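PDB 6DLH: alpha-1,4-endofucoidanase from Mariniflexile fucanivorans, which hydrolyses fucoidan within the chain, as an endo-acting, retaining glycoside hydrolase of family 107, and binds calcium ions. Local coordinates for residues R64-L69 against L134-A139; N152-I157 against R171-C176; P344-T349 against W380-V385. All blocks are in the same frame, centred on the assembly; numbering follows the deposited sequence.

Contact 1 of 3, residues R64-L69 against L134-A139; sequences RIDDFL and LKALRA
Ala-136 presents its methyl to two residues at once: Ala-136 CB lies 3.8 Å from Leu-69 CD1 and 3.9 Å from Ile-65 CG2, and Ala-136 has more surface buried by the contact than any other residue. Leu-69 reaches farther. Its CD1 branch also rests on the backbone of the facing helix, with Leu-69 CD1 3.5 Å from Ala-136 O, while its other branch turns to the next residue, Leu-69 CD2 meeting Leu-137 CD2 at 3.8 Å. In both leucines CG stands anti to the carbonyl carbon (chi1 -69° in Leu-69, -79° in Leu-137); the side chains cross at about a right angle, and their CD2 methyls meet. Helices 66-71 and 129-139 each precede one of two neighbouring parallel strands, 80-84 and 143-149, an arrangement consistent with a beta/alpha barrel as in the related GH29 enzymes. Leu-137 packs inward on Val-81 and Leu-83, and Ile-65 reaches Leu-83 as well, giving an apolar layer shared by helix 129-139, the start of helix 66-71 with the residue before it, and strand 80-84. Ile-65 adds a more distant touch, Ile-65 CD1 to Leu-137 CD2 at 4.4 Å. No hydrogen bond crosses between the segments: even the carboxylate of Asp-66 comes only within 4.2 Å of Ala-136 CB, measured from Asp-66 OD2. At this edge Arg-64 forms a salt bridge with Asp-127, and an Ig-like module is met where Arg-64 NE hydrogen-bonds Thr-586 and Asp-66 touches Ser-583.

Contact 2 of 3, residues N152-I157 against R171-C176; sequences NLLARI and RWMEWC
Leu-153 and Trp-172 mark the closest backbone approach, 6.7 Å from Leu-153 CA to Trp-172 CA, where an irregular loop passes one side of helix 168-176. Trp-172 has the largest share of the buried surface, and its indole meets both leucines. Leu-153 lies over one of its faces: Leu-153 CB makes a CH-pi contact with the five-membered ring, 20° off the ring normal, and is 3.5 Å from Trp-172 CD1. Farther along the same side chain, Leu-153 CD1 stands over the middle of the ring system, 3.6 Å from Trp-172 CD2; the two side chains cross at about a right angle, and both CB and CD1 of the leucine lie on the face. The ring is swung out to the loop because Trp-172 CG is anti to its own backbone N (chi1 162°). Leu-154 comes from another direction, in the ring plane, where Leu-154 CD1 meets the edge at Trp-172 CD1, 3.8 Å away. The same methyl faces the bent end of Met-173, with Leu-154 CD1 3.8 Å from Met-173 CE. Within the loop, Asn-152 OD1 accepts from Leu-153 N at 2.6 Å, a short bond with the donor above the carbonyl plane. The loop follows strand 143-149 of the parallel sheet and leads into the helix it packs on, while Ile-101 and Cys-203 touch Trp-172 from neighbouring helices. The closest contacts across the segments are between carbons, and no hydrogen bond joins them; the indole's position therefore rests here on shape, carbon over its face and carbon at its edge, while polar groups of the loop are bonded within it or to residues outside the two segments, among them Ser-150, Ser-169 and Arg-197.

Contact 3 of 3, residues P344-T349 against W380-V385; sequences PKQSTT and WGTPLV
Pro-344 and Trp-380 form the tight end. Pro-344 CG sits over one face of the indole in a CH-pi contact, 3.5 Å from Trp-380 CE3 and offset toward the rim, and the carbonyl of the next residue, Lys-345, meets the ring edge, Lys-345 O lying 3.5 Å from Trp-380 CZ3. Beside it the backbones make a single parallel bridge, with Lys-345 CA 4.4 Å from Gly-381 CA. Gly-381 N donates to Pro-344 O at 2.8 Å, and Gln-346 N donates back to Gly-381 O at 3.0 Å. Gln-346 carries the packing onward: with CG anti to the backbone N (chi1 -177°) and the chain extended, Gln-346 OE1 rests against Pro-383 CD and Thr-382 CG2, 3.5 Å from each. That oxygen is buried without a hydrogen-bond partner, whereas Gln-346 NE2 is bound by Gln-404. The far end is looser: Ser-347 CB comes no nearer than 4.4 Å to Pro-383 CG, and a water that accepts from Ser-347 N lies in hydrogen-bonding distance of Gly-381 O and can donate to it. Ser-347 heads an ST turn, its OG accepting from Thr-349 N. A leucine in place of Trp-380 would probably deprive Pro-344 of the flat surface it lies on and leave Thr-368 OG1 without its indole N-H. The bridge prolongs the pairing of strands 341-342 and 377-379 at the rim of the parallel sheet. Strand 46-49 borders Trp-380 and Thr-382, Phe-364 of helix 361-372 meets the indole, and helix 399-415 packs against Gln-346, Thr-382 and Pro-383.

Contacts 1 and 3 are the close pair: their centres are about 19 Å apart and they touch through Phe-68 CD1 and Leu-384 CD2 at 4.2 Å, a link between a helix of the catalytic domain and the loop after strand 377-379. Contact 2 stands apart, its nearest atoms about 17 Å from those of contact 1 and about 13 Å from those of contact 3, on the loop that follows strand 143-149. The side chains of Leu-137 and Trp-380 are each about 10 Å from that of the calcium ligand Asp-79, and about 13 Å and 11 Å respectively from a bound calcium ion. Neither contact supplies a calcium ligand, and contact 2 is remote from the calcium sites.

Contact 1 of 3, residues R64-L69 against L134-A139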
loop_
_atom_site.group_PDB
_atom_site.type_symbol
_atom_site.label_atom_id
_atom_site.label_comp_id
_atom_site.label_asym_id
_atom_site.label_seq_id
_atom_site.Cartn_x
_atom_site.Cartn_y
_atom_site.Cartn_z
ATOM N N ARG A 64 0.191 -3.081 -5.988
ATOM C CA ARG A 64 0.149 -4.484 -5.596
ATOM C C ARG A 64 1.422 -4.859 -4.835
ATOM O O ARG A 64 2.485 -4.310 -5.101
ATOM C CB ARG A 64 -0.062 -5.360 -6.838
ATOM C CG ARG A 64 -1.380 -5.109 -7.561
ATOM C CD ARG A 64 -2.544 -5.528 -6.681
ATOM N NE ARG A 64 -3.849 -5.452 -7.314
ATOM C CZ ARG A 64 -4.747 -4.503 -7.073
ATOM N NH1 ARG A 64 -4.455 -3.504 -6.256
ATOM N NH2 ARG A 64 -5.936 -4.556 -7.648
ATOM N N ILE A 65 1.303 -5.823 -3.910
ATOM C CA ILE A 65 2.427 -6.266 -3.098
ATOM C C ILE A 65 3.107 -7.495 -3.716
ATOM O O ILE A 65 4.069 -8.015 -3.147
ATOM C CB ILE A 65 1.985 -6.513 -1.639
ATOM C CG1 ILE A 65 3.188 -6.544 -0.688
ATOM C CG2 ILE A 65 1.133 -7.780 -1.534
ATOM C CD1 ILE A 65 2.832 -6.540 0.783
ATOM N N ASP A 66 2.626 -7.950 -4.885
ATOM C CA ASP A 66 2.994 -9.246 -5.451
ATOM C C ASP A 66 4.479 -9.349 -5.807
ATOM O O ASP A 66 5.079 -10.405 -5.623
ATOM C CB ASP A 66 2.079 -9.659 -6.610
ATOM C CG ASP A 66 0.652 -9.859 -6.139
ATOM O OD1 ASP A 66 -0.016 -8.839 -5.865
ATOM O OD2 ASP A 66 0.234 -11.030 -6.007
ATOM N N ASP A 67 5.059 -8.275 -6.346
ATOM C CA ASP A 67 6.474 -8.271 -6.690
ATOM C C ASP A 67 7.313 -8.467 -5.427
ATOM O O ASP A 67 8.281 -9.231 -5.433
ATOM C CB ASP A 67 6.865 -7.006 -7.459
ATOM C CG ASP A 67 6.374 -6.999 -8.899
ATOM O OD1 ASP A 67 5.936 -8.063 -9.376
ATOM O OD2 ASP A 67 6.443 -5.928 -9.539
ATOM N N PHE A 68 6.927 -7.773 -4.348
ATOM C CA PHE A 68 7.600 -7.918 -3.069
ATOM C C PHE A 68 7.554 -9.386 -2.650
ATOM O O PHE A 68 8.579 -9.974 -2.314
ATOM C CB PHE A 68 7.019 -6.955 -2.027
ATOM C CG PHE A 68 7.446 -7.191 -0.595
ATOM C CD1 PHE A 68 8.688 -6.770 -0.138
ATOM C CD2 PHE A 68 6.598 -7.815 0.308
ATOM C CE1 PHE A 68 9.067 -6.963 1.182
ATOM C CE2 PHE A 68 6.971 -8.005 1.632
ATOM C CZ PHE A 68 8.208 -7.576 2.069
ATOM N N LEU A 69 6.362 -9.981 -2.705
ATOM C CA LEU A 69 6.191 -11.342 -2.226
ATOM C C LEU A 69 7.003 -12.324 -3.072
ATOM O O LEU A 69 7.528 -13.295 -2.527
ATOM C CB LEU A 69 4.702 -11.699 -2.166
ATOM C CG LEU A 69 3.900 -10.960 -1.092
ATOM C CD1 LEU A 69 2.463 -11.461 -1.039
ATOM C CD2 LEU A 69 4.556 -11.076 0.280
ATOM N N LEU A 134 -3.834 -7.793 1.563
ATOM C CA LEU A 134 -4.249 -8.660 2.657
ATOM C C LEU A 134 -4.385 -10.107 2.176
ATOM O O LEU A 134 -3.947 -11.030 2.863
ATOM C CB LEU A 134 -5.568 -8.141 3.250
ATOM C CG LEU A 134 -5.496 -6.877 4.115
ATOM C CD1 LEU A 134 -6.902 -6.410 4.486
ATOM C CD2 LEU A 134 -4.670 -7.104 5.379
ATOM N N LYS A 135 -4.984 -10.303 0.993
ATOM C CA LYS A 135 -5.254 -11.641 0.477
ATOM C C LYS A 135 -3.977 -12.280 -0.065
ATOM O O LYS A 135 -3.760 -13.476 0.111
ATOM C CB LYS A 135 -6.389 -11.635 -0.557
ATOM C CG LYS A 135 -7.787 -11.493 0.034
ATOM C CD LYS A 135 -8.883 -11.267 -0.990
ATOM C CE LYS A 135 -9.446 -12.564 -1.532
ATOM N NZ LYS A 135 -10.753 -12.352 -2.199
ATOM N N ALA A 136 -3.132 -11.474 -0.709
ATOM C CA ALA A 136 -1.839 -11.937 -1.193
ATOM C C ALA A 136 -0.962 -12.408 -0.029
ATOM O O ALA A 136 -0.253 -13.409 -0.143
ATOM C CB ALA A 136 -1.173 -10.847 -2.002
ATOM N N LEU A 137 -1.041 -11.703 1.106
ATOM C CA LEU A 137 -0.254 -12.070 2.271
ATOM C C LEU A 137 -0.777 -13.372 2.869
ATOM O O LEU A 137 0.012 -14.239 3.253
ATOM C CB LEU A 137 -0.279 -10.930 3.295
ATOM C CG LEU A 137 0.657 -9.758 2.998
ATOM C CD1 LEU A 137 0.368 -8.586 3.932
ATOM C CD2 LEU A 137 2.113 -10.188 3.111
ATOM N N ARG A 138 -2.110 -13.495 2.937
ATOM C CA ARG A 138 -2.756 -14.714 3.401
ATOM C C ARG A 138 -2.304 -15.879 2.526
ATOM O O ARG A 138 -1.868 -16.909 3.032
ATOM C CB ARG A 138 -4.283 -14.574 3.366
ATOM C CG ARG A 138 -5.041 -15.870 3.630
ATOM C CD ARG A 138 -4.782 -16.488 4.999
ATOM N NE ARG A 138 -5.157 -15.613 6.108
ATOM C CZ ARG A 138 -6.367 -15.545 6.654
ATOM N NH1 ARG A 138 -7.317 -16.385 6.277
ATOM N NH2 ARG A 138 -6.628 -14.620 7.560
ATOM N N ALA A 139 -2.401 -15.703 1.204
ATOM C CA ALA A 139 -2.097 -16.796 0.294
ATOM C C ALA A 139 -0.626 -17.180 0.431
ATOM O O ALA A 139 -0.264 -18.332 0.193
ATOM C CB ALA A 139 -2.466 -16.426 -1.124
#

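Contact 2 of 3, residues N152-I157 against R171-C176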
loop_
_atom_site.group_PDB
_atom_site.type_symbol
_atom_site.label_atom_id
_atom_site.label_comp_id
_atom_site.label_asym_id
_atom_site.label_seq_id
_atom_site.Cartn_x
_atom_site.Cartn_y
_atom_site.Cartn_z
ATOM N N ASN A 152 -5.153 10.549 12.288
ATOM C CA ASN A 152 -6.113 10.147 11.272
ATOM C C ASN A 152 -6.462 11.336 10.373
ATOM O O ASN A 152 -5.564 11.985 9.843
ATOM C CB ASN A 152 -7.254 9.324 11.880
ATOM C CG ASN A 152 -8.143 10.118 12.816
ATOM O OD1 ASN A 152 -9.032 10.845 12.368
ATOM N ND2 ASN A 152 -7.918 9.981 14.113
ATOM N N LEU A 153 -7.762 11.638 10.239
ATOM C CA LEU A 153 -8.254 12.640 9.300
ATOM C C LEU A 153 -8.024 14.068 9.804
ATOM O O LEU A 153 -8.072 15.014 9.017
ATOM C CB LEU A 153 -9.732 12.362 8.995
ATOM C CG LEU A 153 -10.006 11.090 8.189
ATOM C CD1 LEU A 153 -11.454 10.651 8.328
ATOM C CD2 LEU A 153 -9.632 11.268 6.722
ATOM N N LEU A 154 -7.742 14.223 11.104
ATOM C CA LEU A 154 -7.424 15.529 11.669
ATOM C C LEU A 154 -6.083 16.018 11.130
ATOM O O LEU A 154 -5.286 15.229 10.623
ATOM C CB LEU A 154 -7.396 15.445 13.198
ATOM C CG LEU A 154 -8.750 15.387 13.906
ATOM C CD1 LEU A 154 -9.821 16.160 13.144
ATOM C CD2 LEU A 154 -9.194 13.954 14.143
ATOM N N ALA A 155 -5.849 17.328 11.248
ATOM C CA ALA A 155 -4.591 17.931 10.840
ATOM C C ALA A 155 -3.648 18.018 12.038
ATOM O O ALA A 155 -3.992 18.596 13.066
ATOM C CB ALA A 155 -4.840 19.290 10.233
ATOM N N ARG A 156 -2.453 17.441 11.881
ATOM C CA ARG A 156 -1.466 17.383 12.945
ATOM C C ARG A 156 -0.961 18.794 13.230
ATOM O O ARG A 156 -0.832 19.185 14.387
ATOM C CB ARG A 156 -0.321 16.445 12.547
ATOM C CG ARG A 156 0.567 15.989 13.696
ATOM C CD ARG A 156 1.832 15.371 13.135
ATOM N NE ARG A 156 2.849 15.118 14.142
ATOM C CZ ARG A 156 3.022 13.959 14.768
ATOM N NH1 ARG A 156 2.236 12.931 14.496
ATOM N NH2 ARG A 156 3.981 13.838 15.667
ATOM N N ILE A 157 -0.674 19.536 12.157
ATOM C CA ILE A 157 -0.278 20.933 12.220
ATOM C C ILE A 157 -1.404 21.757 11.594
ATOM O O ILE A 157 -1.397 21.991 10.385
ATOM C CB ILE A 157 1.064 21.144 11.482
ATOM C CG1 ILE A 157 2.084 20.030 11.751
ATOM C CG2 ILE A 157 1.635 22.529 11.749
ATOM C CD1 ILE A 157 2.591 19.957 13.180
ATOM N N ARG A 171 -13.152 19.435 6.137
ATOM C CA ARG A 171 -14.397 18.821 5.704
ATOM C C ARG A 171 -14.766 17.637 6.594
ATOM O O ARG A 171 -15.949 17.351 6.779
ATOM C CB ARG A 171 -14.346 18.429 4.223
ATOM C CG ARG A 171 -14.316 19.610 3.262
ATOM C CD ARG A 171 -14.337 19.160 1.813
ATOM N NE ARG A 171 -13.868 20.195 0.900
ATOM C CZ ARG A 171 -13.602 20.007 -0.391
ATOM N NH1 ARG A 171 -13.209 21.026 -1.138
ATOM N NH2 ARG A 171 -13.724 18.807 -0.933
ATOM N N TRP A 172 -13.755 16.937 7.121
ATOM C CA TRP A 172 -14.017 15.808 8.003
ATOM C C TRP A 172 -14.725 16.291 9.265
ATOM O O TRP A 172 -15.722 15.702 9.679
ATOM C CB TRP A 172 -12.727 15.048 8.346
ATOM C CG TRP A 172 -12.844 14.172 9.559
ATOM C CD1 TRP A 172 -12.149 14.295 10.727
ATOM C CD2 TRP A 172 -13.722 13.045 9.737
ATOM N NE1 TRP A 172 -12.514 13.311 11.609
ATOM C CE2 TRP A 172 -13.482 12.535 11.034
ATOM C CE3 TRP A 172 -14.671 12.406 8.930
ATOM C CZ2 TRP A 172 -14.155 11.421 11.535
ATOM C CZ3 TRP A 172 -15.345 11.311 9.432
ATOM C CH2 TRP A 172 -15.087 10.825 10.716
ATOM N N MET A 173 -14.166 17.347 9.874
ATOM C CA MET A 173 -14.746 17.987 11.045
ATOM C C MET A 173 -16.147 18.493 10.694
ATOM O O MET A 173 -17.097 18.244 11.435
ATOM C CB MET A 173 -13.871 19.154 11.517
ATOM C CG MET A 173 -12.648 18.735 12.324
ATOM S SD MET A 173 -11.351 19.999 12.225
ATOM C CE MET A 173 -10.611 19.859 13.848
ATOM N N GLU A 174 -16.261 19.160 9.534
ATOM C CA GLU A 174 -17.524 19.652 9.005
ATOM C C GLU A 174 -18.561 18.530 8.999
ATOM O O GLU A 174 -19.664 18.706 9.512
ATOM C CB GLU A 174 -17.343 20.210 7.593
ATOM C CG GLU A 174 -18.229 21.405 7.295
ATOM C CD GLU A 174 -17.677 22.707 7.853
ATOM O OE1 GLU A 174 -18.216 23.187 8.871
ATOM O OE2 GLU A 174 -16.700 23.234 7.272
ATOM N N TRP A 175 -18.189 17.375 8.429
ATOM C CA TRP A 175 -19.089 16.236 8.328
ATOM C C TRP A 175 -19.544 15.794 9.717
ATOM O O TRP A 175 -20.628 15.233 9.871
ATOM C CB TRP A 175 -18.435 15.073 7.565
ATOM C CG TRP A 175 -19.315 13.861 7.464
ATOM C CD1 TRP A 175 -20.196 13.581 6.460
ATOM C CD2 TRP A 175 -19.432 12.777 8.409
ATOM N NE1 TRP A 175 -20.844 12.400 6.709
ATOM C CE2 TRP A 175 -20.397 11.881 7.896
ATOM C CE3 TRP A 175 -18.817 12.464 9.628
ATOM C CZ2 TRP A 175 -20.755 10.703 8.552
ATOM C CZ3 TRP A 175 -19.168 11.299 10.278
ATOM C CH2 TRP A 175 -20.126 10.431 9.746
ATOM N N CYS A 176 -18.693 16.044 10.717
ATOM C CA CYS A 176 -18.846 15.440 12.029
ATOM C C CYS A 176 -19.932 16.149 12.838
ATOM O O CYS A 176 -20.748 15.489 13.481
ATOM C CB CYS A 176 -17.511 15.413 12.763
ATOM S SG CYS A 176 -16.313 14.301 11.978
#

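Contact 3 of 3, residues P344-T349 against W380-V385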
loop_
_atom_site.group_PDB
_atom_site.type_symbol
_atom_site.label_atom_id
_atom_site.label_comp_id
_atom_site.label_asym_id
_atom_site.label_seq_id
_atom_site.Cartn_x
_atom_site.Cartn_y
_atom_site.Cartn_z
ATOM N N PRO A 344 12.057 -1.669 15.144
ATOM C CA PRO A 344 13.296 -1.001 14.729
ATOM C C PRO A 344 13.321 -0.672 13.236
ATOM O O PRO A 344 12.457 -1.125 12.483
ATOM C CB PRO A 344 14.352 -2.071 15.042
ATOM C CG PRO A 344 13.629 -3.378 14.770
ATOM C CD PRO A 344 12.202 -3.134 15.228
ATOM N N LYS A 345 14.318 0.121 12.822
ATOM C CA LYS A 345 14.572 0.409 11.417
ATOM C C LYS A 345 15.826 -0.335 10.973
ATOM O O LYS A 345 16.814 -0.355 11.699
ATOM C CB LYS A 345 14.949 1.878 11.179
ATOM C CG LYS A 345 14.232 2.923 12.009
ATOM C CD LYS A 345 14.823 4.300 11.790
ATOM C CE LYS A 345 14.615 5.201 12.989
ATOM N NZ LYS A 345 14.824 6.624 12.636
ATOM N N GLN A 346 15.795 -0.866 9.747
ATOM C CA GLN A 346 16.907 -1.631 9.206
ATOM C C GLN A 346 17.929 -0.708 8.537
ATOM O O GLN A 346 19.123 -0.985 8.590
ATOM C CB GLN A 346 16.385 -2.695 8.237
ATOM C CG GLN A 346 17.469 -3.604 7.667
ATOM C CD GLN A 346 16.863 -4.759 6.911
ATOM O OE1 GLN A 346 15.670 -4.764 6.586
ATOM N NE2 GLN A 346 17.684 -5.763 6.639
ATOM N N SER A 347 17.451 0.379 7.911
ATOM C CA SER A 347 18.315 1.352 7.254
ATOM C C SER A 347 18.741 2.416 8.260
ATOM O O SER A 347 18.176 2.494 9.349
ATOM C CB SER A 347 17.621 2.015 6.101
ATOM O OG SER A 347 16.933 3.189 6.537
ATOM N N THR A 348 19.697 3.260 7.845
ATOM C CA THR A 348 20.197 4.356 8.661
ATOM C C THR A 348 19.249 5.555 8.634
ATOM O O THR A 348 19.463 6.514 9.369
ATOM C CB THR A 348 21.593 4.815 8.200
ATOM O OG1 THR A 348 21.494 5.224 6.835
ATOM C CG2 THR A 348 22.666 3.757 8.327
ATOM N N THR A 349 18.207 5.531 7.795
ATOM C CA THR A 349 17.518 6.783 7.502
ATOM C C THR A 349 16.039 6.761 7.891
ATOM O O THR A 349 15.554 7.727 8.477
ATOM C CB THR A 349 17.812 7.281 6.078
ATOM O OG1 THR A 349 17.483 6.229 5.172
ATOM C CG2 THR A 349 19.259 7.686 5.885
ATOM N N TRP A 380 10.538 -5.541 11.611
ATOM C CA TRP A 380 11.628 -4.769 11.043
ATOM C C TRP A 380 11.050 -3.733 10.092
ATOM O O TRP A 380 10.207 -4.055 9.256
ATOM C CB TRP A 380 12.657 -5.664 10.341
ATOM C CG TRP A 380 13.676 -6.199 11.299
ATOM C CD1 TRP A 380 13.742 -7.462 11.817
ATOM C CD2 TRP A 380 14.746 -5.454 11.901
ATOM N NE1 TRP A 380 14.807 -7.565 12.671
ATOM C CE2 TRP A 380 15.435 -6.345 12.749
ATOM C CE3 TRP A 380 15.200 -4.136 11.784
ATOM C CZ2 TRP A 380 16.562 -5.953 13.468
ATOM C CZ3 TRP A 380 16.311 -3.745 12.495
ATOM C CH2 TRP A 380 16.972 -4.645 13.331
ATOM N N GLY A 381 11.508 -2.489 10.252
ATOM C CA GLY A 381 11.327 -1.490 9.218
ATOM C C GLY A 381 12.263 -1.808 8.061
ATOM O O GLY A 381 13.408 -1.356 8.060
ATOM N N THR A 382 11.758 -2.595 7.101
ATOM C CA THR A 382 12.508 -3.092 5.959
ATOM C C THR A 382 12.405 -2.093 4.814
ATOM O O THR A 382 11.303 -1.765 4.387
ATOM C CB THR A 382 11.966 -4.459 5.507
ATOM O OG1 THR A 382 10.556 -4.342 5.274
ATOM C CG2 THR A 382 12.229 -5.562 6.510
ATOM N N PRO A 383 13.535 -1.595 4.260
ATOM C CA PRO A 383 13.494 -0.566 3.215
ATOM C C PRO A 383 13.226 -1.079 1.796
ATOM O O PRO A 383 13.844 -2.040 1.330
ATOM C CB PRO A 383 14.916 0.016 3.268
ATOM C CG PRO A 383 15.787 -1.154 3.697
ATOM C CD PRO A 383 14.910 -1.975 4.625
ATOM N N LEU A 384 12.305 -0.399 1.102
ATOM C CA LEU A 384 12.090 -0.614 -0.316
ATOM C C LEU A 384 12.972 0.367 -1.084
ATOM O O LEU A 384 13.448 1.347 -0.514
ATOM C CB LEU A 384 10.607 -0.389 -0.625
ATOM C CG LEU A 384 9.632 -1.216 0.207
ATOM C CD1 LEU A 384 8.194 -0.815 -0.097
ATOM C CD2 LEU A 384 9.845 -2.714 -0.014
ATOM N N VAL A 385 13.172 0.108 -2.380
ATOM C CA VAL A 385 14.104 0.889 -3.184
ATOM C C VAL A 385 13.609 2.329 -3.386
ATOM O O VAL A 385 14.387 3.266 -3.235
ATOM C CB VAL A 385 14.425 0.178 -4.514
ATOM C CG1 VAL A 385 15.052 1.110 -5.549
ATOM C CG2 VAL A 385 15.297 -1.050 -4.286
HETATM O O HOH W 1 14.644 0.865 6.952
#